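PDB 2QJ8: Mlr6093 protein from Mesorhizobium loti, which probably acts as a zinc-dependent hydrolase of the succinylglutamate desuccinylase/aspartoacylase family, cutting non-peptide carbon-nitrogen bonds in linear amides. Local coordinates for residues L64-V69 and V84-P89; G79-V84 and L231-G236; I154-A159 and G189-L194; K172-P177 and T201-E206. All coordinates share one frame; numbering follows the deposited sequence. Where two conformers were deposited one is given.

Interaction 1 opens on helix 60-75 and closes a short loop when 84-89 folds back on it. Interaction 2 opens at 79-84 before that loop is closed, so the two cross; they share Val84, and Ile83 packs on Ala65 and Leu68. The far partner of interaction 2, 231-236, follows helix 218-230, and the long loop it closes encloses interactions 3 and 4. These two also cross: 154-159 meets 189-194, while 172-177, lying between them, meets 201-206. Phe202 rests against Met190, Phe191 and Leu194, joining both contacts. Interactions 1 and 3 join helices to the loops after strands 79-84 and 152-155; interactions 2 and 4 join loops to strands 79-84 and 201-208.

Interaction 1: residues L64-V69 and V84-P89; sequences LARRLV and VPEINP
Arg66 and Glu86 form a buried salt bridge that joins helix 60-75 to the loop leaving strand 79-84, within the alpha/beta catalytic domain of this zinc-hydrolase family. The two side chains meet at about a right angle, yet their flat ends are almost coplanar, the guanidinium and carboxylate planes being only 5° apart. Arginine suits the helix position because it can reach: with CG anti to the carbonyl carbon (chi1 -75°), the chain runs extended as far as NE. Glu86 instead bends at chi2, which turns its carboxylate back toward the helix. Two nitrogens of the guanidinium engage it. Arg66 NE donates to the syn lone pair of Glu86 OE2 at 3.3 Å, the oxygen tilted somewhat from the guanidinium plane, while Arg66 NH2 is shared weakly between Glu86 OE1 at 3.1 Å and OE2. A leucine in place of Arg66 would probably leave the Glu86 carboxylate buried without its positive mate and free to turn about its last bonds. Helix and loop also meet through an apolar contact, Ala65 against the ring of Pro85. Ala65 is small enough to allow a close approach, and the rigid proline offers an apolar surface where the chain leaves the strand. From the second subunit, Leu293 packs on both Arg66 and Pro85, and Ile267 on Glu86. Further along the loop, Asn88, at the N-cap of helix 89-94, accepts from Ala91 N with OD1. At the closest point of the apolar contact, Ala65 CB stands 3.6 Å from Pro85 CB.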
loop_
_atom_site.group_PDB
_atom_site.type_symbol
_atom_site.label_atom_id
_atom_site.label_comp_id
_atom_site.label_asym_id
_atom_site.label_seq_id
_atom_site.Cartn_x
_atom_site.Cartn_y
_atom_site.Cartn_z
ATOM N N LEU A 64 -9.736 9.396 -9.459
ATOM C CA LEU A 64 -10.596 9.089 -10.595
ATOM C C LEU A 64 -11.871 9.930 -10.557
ATOM O O LEU A 64 -12.302 10.427 -11.572
ATOM C CB LEU A 64 -10.938 7.568 -10.638
ATOM C CG LEU A 64 -11.701 7.084 -11.876
ATOM C CD1 LEU A 64 -10.923 7.406 -13.169
ATOM C CD2 LEU A 64 -11.977 5.581 -11.773
ATOM N N ALA A 65 -12.489 10.055 -9.377
ATOM C CA ALA A 65 -13.659 10.892 -9.203
ATOM C C ALA A 65 -13.413 12.347 -9.605
ATOM O O ALA A 65 -14.273 12.964 -10.213
ATOM C CB ALA A 65 -14.182 10.811 -7.712
ATOM N N ARG A 66 -12.265 12.901 -9.231
ATOM C CA ARG A 66 -11.905 14.243 -9.606
ATOM C C ARG A 66 -11.636 14.365 -11.104
ATOM O O ARG A 66 -11.874 15.421 -11.692
ATOM C CB ARG A 66 -10.679 14.690 -8.836
ATOM C CG ARG A 66 -10.967 15.018 -7.419
ATOM C CD ARG A 66 -9.697 15.011 -6.644
ATOM N NE ARG A 66 -9.971 15.231 -5.240
ATOM C CZ ARG A 66 -10.172 16.411 -4.679
ATOM N NH1 ARG A 66 -10.149 17.544 -5.392
ATOM N NH2 ARG A 66 -10.425 16.445 -3.365
ATOM N N ARG A 67 -11.123 13.313 -11.731
ATOM C CA ARG A 67 -10.987 13.349 -13.202
ATOM C C ARG A 67 -12.344 13.441 -13.907
ATOM O O ARG A 67 -12.495 14.179 -14.876
ATOM C CB ARG A 67 -10.233 12.135 -13.692
ATOM C CG ARG A 67 -8.803 12.175 -13.308
ATOM C CD ARG A 67 -8.084 10.925 -13.770
ATOM N NE ARG A 67 -6.649 11.087 -13.582
ATOM C CZ ARG A 67 -5.719 10.163 -13.803
ATOM N NH1 ARG A 67 -6.000 8.952 -14.290
ATOM N NH2 ARG A 67 -4.461 10.501 -13.573
ATOM N N LEU A 68 -13.317 12.688 -13.397
ATOM C CA LEU A 68 -14.705 12.666 -13.905
ATOM C C LEU A 68 -15.336 14.030 -13.731
ATOM O O LEU A 68 -16.040 14.501 -14.624
ATOM C CB LEU A 68 -15.544 11.603 -13.170
ATOM C CG LEU A 68 -15.247 10.137 -13.469
ATOM C CD1 LEU A 68 -15.898 9.266 -12.417
ATOM C CD2 LEU A 68 -15.707 9.770 -14.864
ATOM N N VAL A 69 -15.087 14.656 -12.569
ATOM C CA VAL A 69 -15.526 16.029 -12.287
ATOM C C VAL A 69 -15.076 17.011 -13.376
ATOM O O VAL A 69 -15.853 17.871 -13.784
ATOM C CB VAL A 69 -15.080 16.514 -10.881
ATOM C CG1 VAL A 69 -15.240 18.028 -10.745
ATOM C CG2 VAL A 69 -15.877 15.798 -9.805
ATOM N N VAL A 84 -19.265 12.633 -5.227
ATOM C CA VAL A 84 -18.689 12.973 -3.909
ATOM C C VAL A 84 -17.357 12.201 -3.839
ATOM O O VAL A 84 -17.330 11.026 -3.482
ATOM C CB VAL A 84 -19.664 12.721 -2.721
ATOM C CG1 VAL A 84 -20.340 11.377 -2.813
ATOM C CG2 VAL A 84 -18.958 12.919 -1.372
ATOM N N PRO A 85 -16.225 12.862 -4.246
ATOM C CA PRO A 85 -14.956 12.121 -4.307
ATOM C C PRO A 85 -14.425 11.512 -3.040
ATOM O O PRO A 85 -13.815 10.454 -3.144
ATOM C CB PRO A 85 -13.951 13.139 -4.950
ATOM C CG PRO A 85 -14.846 14.077 -5.692
ATOM C CD PRO A 85 -15.995 14.245 -4.707
ATOM N N GLU A 86 -14.707 12.116 -1.878
ATOM C CA GLU A 86 -14.290 11.597 -0.573
ATOM C C GLU A 86 -15.454 11.709 0.395
ATOM O O GLU A 86 -15.651 12.763 1.006
ATOM C CB GLU A 86 -13.104 12.378 0.033
ATOM C CG GLU A 86 -11.827 12.405 -0.773
ATOM C CD GLU A 86 -11.693 13.588 -1.698
ATOM O OE1 GLU A 86 -11.883 14.752 -1.249
ATOM O OE2 GLU A 86 -11.324 13.375 -2.873
ATOM N N ILE A 87 -16.223 10.636 0.545
ATOM C CA ILE A 87 -17.326 10.630 1.494
ATOM C C ILE A 87 -16.838 10.544 2.950
ATOM O O ILE A 87 -17.601 10.892 3.850
ATOM C CB ILE A 87 -18.425 9.531 1.214
ATOM C CG1 ILE A 87 -17.892 8.088 1.400
ATOM C CG2 ILE A 87 -19.065 9.765 -0.112
ATOM C CD1 ILE A 87 -18.929 6.939 1.173
ATOM N N ASN A 88 -15.594 10.100 3.201
ATOM C CA ASN A 88 -15.072 9.993 4.575
ATOM C C ASN A 88 -13.760 10.793 4.713
ATOM O O ASN A 88 -12.676 10.195 4.853
ATOM C CB ASN A 88 -14.887 8.512 4.963
ATOM C CG ASN A 88 -14.721 8.296 6.464
ATOM O OD1 ASN A 88 -14.431 9.219 7.211
ATOM N ND2 ASN A 88 -14.854 7.054 6.892
ATOM N N PRO A 89 -13.846 12.139 4.669
ATOM C CA PRO A 89 -12.632 12.979 4.793
ATOM C C PRO A 89 -11.843 12.780 6.043
ATOM O O PRO A 89 -10.643 12.911 6.010
ATOM C CB PRO A 89 -13.176 14.418 4.709
ATOM C CG PRO A 89 -14.605 14.330 5.004
ATOM C CD PRO A 89 -15.052 12.978 4.506
#

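Interaction 2: residues G79-V84 and L231-G236; sequences GRIIIV and LGLVKG
Leu233 turns its isobutyl group onto strand 79-84, at Gly79 and Ile81. Side chain against side chain, the contact is purely apolar. Leu233 CD1 lies 4.0 Å from Ile81 CG1 and equally close to CD1 of the same isoleucine, so this methyl lies at a slant across the CG1-CD1 arm and touches both carbons. The torsion carries that arm to Leu233: CG1 stands anti to the carbonyl carbon (chi1 -60°), and CD1 continues it in an extended line. A beta-branched isoleucine suits a strand, and a leucine carried on a loop can send two methyls to two neighbours.

Side chain against backbone makes the second kind of contact. The other methyl, Leu233 CD2, comes to 4.2 Å from Gly79 CA. A beta carbon on Gly79 would clash with CD2, and the positive phi of 68° favours glycine as well, so two reasons agree on this residue.

Backbone geometry supplies the third element. Helix 218-230 ends in a Schellman motif, in which Gly232 takes a positive phi of 75° and the chain turns so that Leu233 faces the strand. The contact thus fastens the chain after this helix to strand 79-84, which pairs with strands 33-42 and 47-52. Leu233 also touches Leu48, and Val234 reaches Trp71 of helix 60-75. Arg80 points away from the loop and is paired with Asp13.

The contact therefore depends on burying hydrocarbon and on the fit of Leu233 to Ile81 and the bare CA of Gly79, with no polar group used across it.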
loop_
_atom_site.group_PDB
_atom_site.type_symbol
_atom_site.label_atom_id
_atom_site.label_comp_id
_atom_site.label_asym_id
_atom_site.label_seq_id
_atom_site.Cartn_x
_atom_site.Cartn_y
_atom_site.Cartn_z
ATOM N N GLY A 79 -29.136 13.603 -18.546
ATOM C CA GLY A 79 -29.370 13.164 -17.176
ATOM C C GLY A 79 -28.670 13.968 -16.107
ATOM O O GLY A 79 -28.298 15.113 -16.333
ATOM N N ARG A 80 -28.483 13.348 -14.938
ATOM C CA ARG A 80 -27.823 13.989 -13.835
ATOM C C ARG A 80 -26.809 13.031 -13.176
ATOM O O ARG A 80 -27.144 11.911 -12.850
ATOM C CB ARG A 80 -28.845 14.481 -12.791
ATOM C CG ARG A 80 -28.214 15.425 -11.710
ATOM C CD ARG A 80 -29.160 15.618 -10.536
ATOM N NE ARG A 80 -30.265 16.494 -10.882
ATOM C CZ ARG A 80 -31.466 16.534 -10.299
ATOM N NH1 ARG A 80 -31.833 15.682 -9.338
ATOM N NH2 ARG A 80 -32.345 17.431 -10.746
ATOM N N ILE A 81 -25.581 13.518 -12.998
ATOM C CA ILE A 81 -24.494 12.789 -12.341
ATOM C C ILE A 81 -24.028 13.605 -11.160
ATOM O O ILE A 81 -23.649 14.772 -11.309
ATOM C CB ILE A 81 -23.291 12.498 -13.276
ATOM C CG1 ILE A 81 -23.759 11.657 -14.455
ATOM C CG2 ILE A 81 -22.180 11.759 -12.449
ATOM C CD1 ILE A 81 -22.714 11.424 -15.557
ATOM N N ILE A 82 -24.116 13.016 -9.970
ATOM C CA ILE A 82 -23.652 13.650 -8.754
ATOM C C ILE A 82 -22.377 12.889 -8.347
ATOM O O ILE A 82 -22.333 11.674 -8.458
ATOM C CB ILE A 82 -24.718 13.564 -7.588
ATOM C CG1 ILE A 82 -26.067 14.198 -7.989
ATOM C CG2 ILE A 82 -24.185 14.236 -6.361
ATOM C CD1 ILE A 82 -27.228 13.934 -6.942
ATOM N N ILE A 83 -21.337 13.612 -7.915
ATOM C CA ILE A 83 -20.065 12.987 -7.486
ATOM C C ILE A 83 -19.593 13.545 -6.159
ATOM O O ILE A 83 -19.570 14.777 -5.987
ATOM C CB ILE A 83 -18.901 13.165 -8.526
ATOM C CG1 ILE A 83 -19.299 12.639 -9.910
ATOM C CG2 ILE A 83 -17.628 12.423 -8.058
ATOM C CD1 ILE A 83 -18.284 12.932 -11.081
ATOM N N VAL A 84 -19.265 12.633 -5.227
ATOM C CA VAL A 84 -18.689 12.973 -3.909
ATOM C C VAL A 84 -17.357 12.201 -3.839
ATOM O O VAL A 84 -17.330 11.026 -3.482
ATOM C CB VAL A 84 -19.664 12.721 -2.721
ATOM C CG1 VAL A 84 -20.340 11.377 -2.813
ATOM C CG2 VAL A 84 -18.958 12.919 -1.372
ATOM N N LEU A 231 -24.735 3.174 -19.481
ATOM C CA LEU A 231 -25.854 3.777 -18.755
ATOM C C LEU A 231 -26.573 4.871 -19.565
ATOM O O LEU A 231 -27.553 5.417 -19.087
ATOM C CB LEU A 231 -25.350 4.344 -17.422
ATOM C CG LEU A 231 -24.919 3.316 -16.379
ATOM C CD1 LEU A 231 -24.063 3.978 -15.366
ATOM C CD2 LEU A 231 -26.152 2.637 -15.753
ATOM N N GLY A 232 -26.099 5.188 -20.773
ATOM C CA GLY A 232 -26.674 6.226 -21.590
ATOM C C GLY A 232 -26.387 7.657 -21.171
ATOM O O GLY A 232 -27.097 8.563 -21.600
ATOM N N LEU A 233 -25.336 7.875 -20.382
ATOM C CA LEU A 233 -24.991 9.208 -19.879
ATOM C C LEU A 233 -23.901 9.920 -20.678
ATOM O O LEU A 233 -23.833 11.128 -20.658
ATOM C CB LEU A 233 -24.569 9.110 -18.423
ATOM C CG LEU A 233 -25.702 8.853 -17.429
ATOM C CD1 LEU A 233 -25.177 8.309 -16.110
ATOM C CD2 LEU A 233 -26.534 10.124 -17.210
ATOM N N VAL A 234 -23.048 9.160 -21.343
ATOM C CA VAL A 234 -21.966 9.670 -22.172
ATOM C C VAL A 234 -22.105 8.932 -23.499
ATOM O O VAL A 234 -22.411 7.740 -23.529
ATOM C CB VAL A 234 -20.625 9.398 -21.449
ATOM C CG1 VAL A 234 -19.438 9.640 -22.320
ATOM C CG2 VAL A 234 -20.553 10.254 -20.165
ATOM N N LYS A 235 -21.932 9.634 -24.605
ATOM C CA LYS A 235 -22.043 9.008 -25.922
ATOM C C LYS A 235 -20.652 8.583 -26.379
ATOM O O LYS A 235 -19.659 9.290 -26.144
ATOM C CB LYS A 235 -22.658 9.980 -26.935
ATOM N N GLY A 236 -20.569 7.434 -27.029
ATOM C CA GLY A 236 -19.292 6.963 -27.536
ATOM C C GLY A 236 -19.406 5.524 -27.938
ATOM O O GLY A 236 -20.519 5.039 -28.182
#

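Interaction 3: residues I154-A159 and G189-L194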
loop_
_atom_site.group_PDB
_atom_site.type_symbol
_atom_site.label_atom_id
_atom_site.label_comp_id
_atom_site.label_asym_id
_atom_site.label_seq_id
_atom_site.Cartn_x
_atom_site.Cartn_y
_atom_site.Cartn_z
ATOM N N ILE A 154 -17.063 -6.527 -8.410
ATOM C CA ILE A 154 -17.492 -7.711 -7.662
ATOM C C ILE A 154 -19.003 -7.598 -7.530
ATOM O O ILE A 154 -19.499 -6.600 -7.008
ATOM C CB ILE A 154 -16.889 -7.817 -6.233
ATOM C CG1 ILE A 154 -15.362 -7.892 -6.289
ATOM C CG2 ILE A 154 -17.467 -9.055 -5.464
ATOM C CD1 ILE A 154 -14.721 -7.943 -4.920
ATOM N N SER A 155 -19.700 -8.603 -8.050
ATOM C CA SER A 155 -21.142 -8.726 -8.083
ATOM C C SER A 155 -21.549 -9.754 -7.040
ATOM O O SER A 155 -21.120 -10.906 -7.113
ATOM C CB SER A 155 -21.612 -9.261 -9.457
ATOM O OG SER A 155 -21.352 -8.361 -10.523
ATOM N N HIS A 156 -22.355 -9.342 -6.072
ATOM C CA HIS A 156 -22.851 -10.234 -5.037
ATOM C C HIS A 156 -24.202 -10.858 -5.494
ATOM O O HIS A 156 -25.126 -10.111 -5.844
ATOM C CB HIS A 156 -23.016 -9.447 -3.732
ATOM C CG HIS A 156 -23.312 -10.310 -2.552
ATOM N ND1 HIS A 156 -24.485 -11.023 -2.426
ATOM C CD2 HIS A 156 -22.591 -10.573 -1.441
ATOM C CE1 HIS A 156 -24.471 -11.686 -1.287
ATOM N NE2 HIS A 156 -23.336 -11.425 -0.669
ATOM N N PRO A 157 -24.302 -12.202 -5.579
ATOM C CA PRO A 157 -25.568 -12.840 -5.929
ATOM C C PRO A 157 -26.748 -12.482 -5.019
ATOM O O PRO A 157 -26.582 -12.400 -3.798
ATOM C CB PRO A 157 -25.245 -14.329 -5.799
ATOM C CG PRO A 157 -23.828 -14.409 -6.072
ATOM C CD PRO A 157 -23.233 -13.211 -5.472
ATOM N N ILE A 158 -27.897 -12.207 -5.630
ATOM C CA ILE A 158 -29.137 -11.875 -4.917
ATOM C C ILE A 158 -30.309 -12.677 -5.502
ATOM O O ILE A 158 -30.254 -13.114 -6.665
ATOM C CB ILE A 158 -29.406 -10.345 -4.889
ATOM C CG1 ILE A 158 -29.669 -9.780 -6.294
ATOM C CG2 ILE A 158 -28.209 -9.625 -4.175
ATOM C CD1 ILE A 158 -30.218 -8.374 -6.290
ATOM N N ALA A 159 -31.355 -12.862 -4.687
ATOM C CA ALA A 159 -32.511 -13.679 -5.052
ATOM C C ALA A 159 -33.409 -13.076 -6.121
ATOM O O ALA A 159 -34.080 -13.842 -6.828
ATOM C CB ALA A 159 -33.342 -14.050 -3.796
ATOM N N GLY A 189 -25.400 -2.354 5.708
ATOM C CA GLY A 189 -25.296 -0.970 5.364
ATOM C C GLY A 189 -25.711 -0.534 3.969
ATOM O O GLY A 189 -26.887 -0.617 3.612
HETATM N N MSE A 190 -24.730 -0.106 3.178
HETATM C CA MSE A 190 -24.982 0.470 1.859
HETATM C C MSE A 190 -25.580 -0.532 0.874
HETATM O O MSE A 190 -26.507 -0.202 0.146
HETATM C CB MSE A 190 -23.695 1.085 1.286
HETATM C CG MSE A 190 -23.924 2.126 0.214
HETATM SE SE MSE A 190 -22.304 3.095 -0.347
HETATM C CE MSE A 190 -21.634 3.724 1.372
ATOM N N PHE A 191 -25.048 -1.745 0.852
ATOM C CA PHE A 191 -25.552 -2.760 -0.063
ATOM C C PHE A 191 -27.009 -3.044 0.245
ATOM O O PHE A 191 -27.853 -2.926 -0.632
ATOM C CB PHE A 191 -24.724 -4.047 0.016
ATOM C CG PHE A 191 -25.134 -5.088 -0.991
ATOM C CD1 PHE A 191 -26.248 -5.903 -0.777
ATOM C CD2 PHE A 191 -24.414 -5.235 -2.169
ATOM C CE1 PHE A 191 -26.627 -6.849 -1.711
ATOM C CE2 PHE A 191 -24.788 -6.176 -3.107
ATOM C CZ PHE A 191 -25.894 -6.989 -2.878
ATOM N N ASP A 192 -27.301 -3.419 1.485
ATOM C CA ASP A 192 -28.686 -3.682 1.891
ATOM C C ASP A 192 -29.615 -2.518 1.624
ATOM O O ASP A 192 -30.743 -2.705 1.200
ATOM C CB ASP A 192 -28.773 -4.013 3.379
ATOM C CG ASP A 192 -28.341 -5.430 3.700
ATOM O OD1 ASP A 192 -28.009 -6.209 2.774
ATOM O OD2 ASP A 192 -28.319 -5.755 4.905
ATOM N N THR A 193 -29.126 -1.311 1.858
ATOM C CA THR A 193 -29.922 -0.099 1.644
ATOM C C THR A 193 -30.297 0.128 0.185
ATOM O O THR A 193 -31.466 0.222 -0.149
ATOM C CB THR A 193 -29.172 1.152 2.222
ATOM O OG1 THR A 193 -29.165 1.028 3.644
ATOM C CG2 THR A 193 -29.891 2.441 1.854
ATOM N N LEU A 194 -29.301 0.127 -0.680
ATOM C CA LEU A 194 -29.506 0.413 -2.095
ATOM C C LEU A 194 -30.130 -0.716 -2.879
ATOM O O LEU A 194 -31.045 -0.508 -3.675
ATOM C CB LEU A 194 -28.192 0.811 -2.757
ATOM C CG LEU A 194 -27.630 2.210 -2.499
ATOM C CD1 LEU A 194 -27.892 2.689 -1.101
ATOM C CD2 LEU A 194 -26.149 2.164 -2.835
#
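Phe191 projects from the first turn of helix 190-197 and sets the end of its ring between His156 and Ile158. Ile158 CG2 meets the ring at its edge, in the ring plane, 3.7 Å from Phe191 CZ. His156 approaches through its beta carbon, with CB 3.8 Å from Phe191 CE2. The two aromatic rings are related obliquely, their centroids 5.3 Å apart and their planes at 55°. A long flat side chain suits this place because the backbones stay far apart, the alpha carbons of His156 and Phe191 being 9.4 Å from each other. With CG anti to the backbone N (chi1 -175°), the phenylalanine reaches straight out from its helix. An alanine here is likely to open a gap between helix and loop, leaving His156 CB and the Ile158 methyl without their aromatic neighbour.

The next shell fixes these groups. His156 ND1 donates to Pro157 O at 2.9 Å, from above the carbonyl plane, a bond that restrains the rotation of the imidazole. Its NE2 is bonded to the backbone N of Asn185, and His184 stacks edge-to-face with the same ring. On the helix side, Gly189 precedes the first turn with backbone angles that call for glycine. Its carbonyl O receives both Thr193 N and Thr193 OG1, the hydroxyl at 2.8 Å, which ties down the start of the helix.

Within the alpha/beta catalytic domain of the aspartoacylase-like family, this partly exposed contact joins the loop after strand 152-155 to helix 190-197; Ile158 also touches Met164 of helix 161-172, and Ile154 packs on Glu206 of strand 201-208.

Interaction 4: residues K172-P177 and T201-E206; sequences KAFKLP and TFICTE
A buried hydrophobic contact between Phe174 and the side chains of Ile203 and Thr205 ties the loop after helix 161-172 to strand 201-208. The phenylalanine and the isoleucine come from opposite directions. With CG anti to the carbonyl carbon (chi1 -79°), the phenylalanine sends its ring to the strand, where methyls of both partners approach it obliquely. Phe174 CE1 lies 3.9 Å from Ile203 CD1, and Phe174 CZ is as close to Ile203 CG2, so both branches take part. Further along the ring, Phe174 CE2 is 4.3 Å from the methyl CG2 of Thr205, two residues on and hence on the same face of the strand. In the carboxypeptidase-like alpha/beta fold of this family, helices and their connecting loops pack over such strands, and an aromatic ring is wide enough to span two of the strand's residues. A type I turn from Lys172 to Lys175, closed by Lys175 N to Lys172 O at 3.0 Å, brings the phenylalanine inward. Threonine suits its position by offering a methyl to the ring while its hydroxyl bonds weakly to Asp139 O. Ile153 also packs on Phe174, whose carbonyl O accepts from Asn226 ND2.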
loop_
_atom_site.group_PDB
_atom_site.type_symbol
_atom_site.label_atom_id
_atom_site.label_comp_id
_atom_site.label_asym_id
_atom_site.label_seq_id
_atom_site.Cartn_x
_atom_site.Cartn_y
_atom_site.Cartn_z
ATOM N N LYS A 172 -20.704 -5.851 -16.472
ATOM C CA LYS A 172 -19.935 -6.440 -17.567
ATOM C C LYS A 172 -19.634 -5.455 -18.700
ATOM O O LYS A 172 -18.563 -5.537 -19.304
ATOM C CB LYS A 172 -20.657 -7.678 -18.129
ATOM C CG LYS A 172 -20.615 -8.894 -17.196
ATOM C CD LYS A 172 -21.453 -10.056 -17.764
ATOM C CE LYS A 172 -21.382 -11.293 -16.868
ATOM N NZ LYS A 172 -22.302 -12.400 -17.309
ATOM N N ALA A 173 -20.580 -4.540 -18.962
ATOM C CA ALA A 173 -20.437 -3.459 -19.942
ATOM C C ALA A 173 -19.311 -2.435 -19.621
ATOM O O ALA A 173 -18.972 -1.647 -20.488
ATOM C CB ALA A 173 -21.786 -2.712 -20.148
ATOM N N PHE A 174 -18.756 -2.444 -18.401
ATOM C CA PHE A 174 -17.589 -1.616 -18.044
ATOM C C PHE A 174 -16.334 -2.161 -18.747
ATOM O O PHE A 174 -15.366 -1.423 -18.907
ATOM C CB PHE A 174 -17.306 -1.590 -16.534
ATOM C CG PHE A 174 -18.192 -0.664 -15.731
ATOM C CD1 PHE A 174 -19.568 -0.819 -15.711
ATOM C CD2 PHE A 174 -17.645 0.307 -14.934
ATOM C CE1 PHE A 174 -20.368 -0.006 -14.943
ATOM C CE2 PHE A 174 -18.459 1.141 -14.162
ATOM C CZ PHE A 174 -19.827 0.982 -14.195
ATOM N N LYS A 175 -16.361 -3.436 -19.168
ATOM C CA LYS A 175 -15.255 -4.101 -19.819
ATOM C C LYS A 175 -13.947 -4.092 -19.003
ATOM O O LYS A 175 -12.871 -3.939 -19.555
ATOM C CB LYS A 175 -15.042 -3.553 -21.238
ATOM C CG LYS A 175 -16.317 -3.426 -22.042
ATOM C CD LYS A 175 -16.043 -3.261 -23.529
ATOM C CE LYS A 175 -17.312 -2.888 -24.305
ATOM N NZ LYS A 175 -18.559 -3.621 -23.872
ATOM N N LEU A 176 -14.049 -4.219 -17.679
ATOM C CA LEU A 176 -12.871 -4.341 -16.837
ATOM C C LEU A 176 -12.295 -5.770 -17.000
ATOM O O LEU A 176 -12.997 -6.677 -17.506
ATOM C CB LEU A 176 -13.226 -4.083 -15.369
ATOM C CG LEU A 176 -13.559 -2.643 -15.022
ATOM C CD1 LEU A 176 -14.257 -2.560 -13.627
ATOM C CD2 LEU A 176 -12.317 -1.741 -15.084
ATOM N N PRO A 177 -11.004 -5.970 -16.657
ATOM C CA PRO A 177 -10.368 -7.293 -16.708
ATOM C C PRO A 177 -11.169 -8.453 -16.117
ATOM O O PRO A 177 -11.209 -9.522 -16.726
ATOM C CB PRO A 177 -9.084 -7.072 -15.915
ATOM C CG PRO A 177 -8.720 -5.705 -16.244
ATOM C CD PRO A 177 -10.005 -4.927 -16.341
ATOM N N THR A 201 -29.638 -0.078 -8.726
ATOM C CA THR A 201 -28.425 -0.636 -9.339
ATOM C C THR A 201 -27.256 -0.123 -8.527
ATOM O O THR A 201 -27.068 1.074 -8.416
ATOM C CB THR A 201 -28.307 -0.214 -10.787
ATOM O OG1 THR A 201 -29.432 -0.745 -11.478
ATOM C CG2 THR A 201 -26.976 -0.745 -11.435
ATOM N N PHE A 202 -26.547 -1.025 -7.847
ATOM C CA PHE A 202 -25.387 -0.655 -7.058
ATOM C C PHE A 202 -24.178 -1.368 -7.650
ATOM O O PHE A 202 -24.167 -2.605 -7.696
ATOM C CB PHE A 202 -25.609 -1.048 -5.608
ATOM C CG PHE A 202 -24.467 -0.707 -4.682
ATOM C CD1 PHE A 202 -23.833 0.549 -4.731
ATOM C CD2 PHE A 202 -24.073 -1.607 -3.698
ATOM C CE1 PHE A 202 -22.806 0.880 -3.867
ATOM C CE2 PHE A 202 -23.038 -1.278 -2.804
ATOM C CZ PHE A 202 -22.398 -0.028 -2.898
ATOM N N ILE A 203 -23.188 -0.585 -8.094
ATOM C CA ILE A 203 -21.966 -1.081 -8.743
ATOM C C ILE A 203 -20.730 -0.662 -7.937
ATOM O O ILE A 203 -20.576 0.492 -7.567
ATOM C CB ILE A 203 -21.929 -0.650 -10.236
ATOM C CG1 ILE A 203 -23.038 -1.394 -10.992
ATOM C CG2 ILE A 203 -20.635 -0.993 -10.883
ATOM C CD1 ILE A 203 -23.169 -0.964 -12.402
ATOM N N CYS A 204 -19.891 -1.655 -7.622
ATOM C CA CYS A 204 -18.705 -1.470 -6.821
ATOM C C CYS A 204 -17.460 -1.857 -7.627
ATOM O O CYS A 204 -17.275 -3.035 -7.926
ATOM C CB CYS A 204 -18.875 -2.345 -5.582
ATOM S SG CYS A 204 -17.726 -2.040 -4.298
ATOM N N THR A 205 -16.638 -0.869 -7.981
ATOM C CA THR A 205 -15.397 -1.102 -8.725
ATOM C C THR A 205 -14.319 -1.266 -7.656
ATOM O O THR A 205 -14.315 -0.530 -6.686
ATOM C CB THR A 205 -15.069 0.035 -9.661
ATOM O OG1 THR A 205 -14.908 1.209 -8.889
ATOM C CG2 THR A 205 -16.207 0.255 -10.665
ATOM N N GLU A 206 -13.414 -2.218 -7.836
ATOM C CA GLU A 206 -12.436 -2.552 -6.794
ATOM C C GLU A 206 -11.043 -2.035 -7.036
ATOM O O GLU A 206 -10.456 -2.305 -8.082
ATOM C CB GLU A 206 -12.369 -4.057 -6.588
ATOM C CG GLU A 206 -13.661 -4.699 -6.113
ATOM C CD GLU A 206 -14.171 -4.231 -4.750
ATOM O OE1 GLU A 206 -13.385 -3.772 -3.900
ATOM O OE2 GLU A 206 -15.395 -4.358 -4.516
#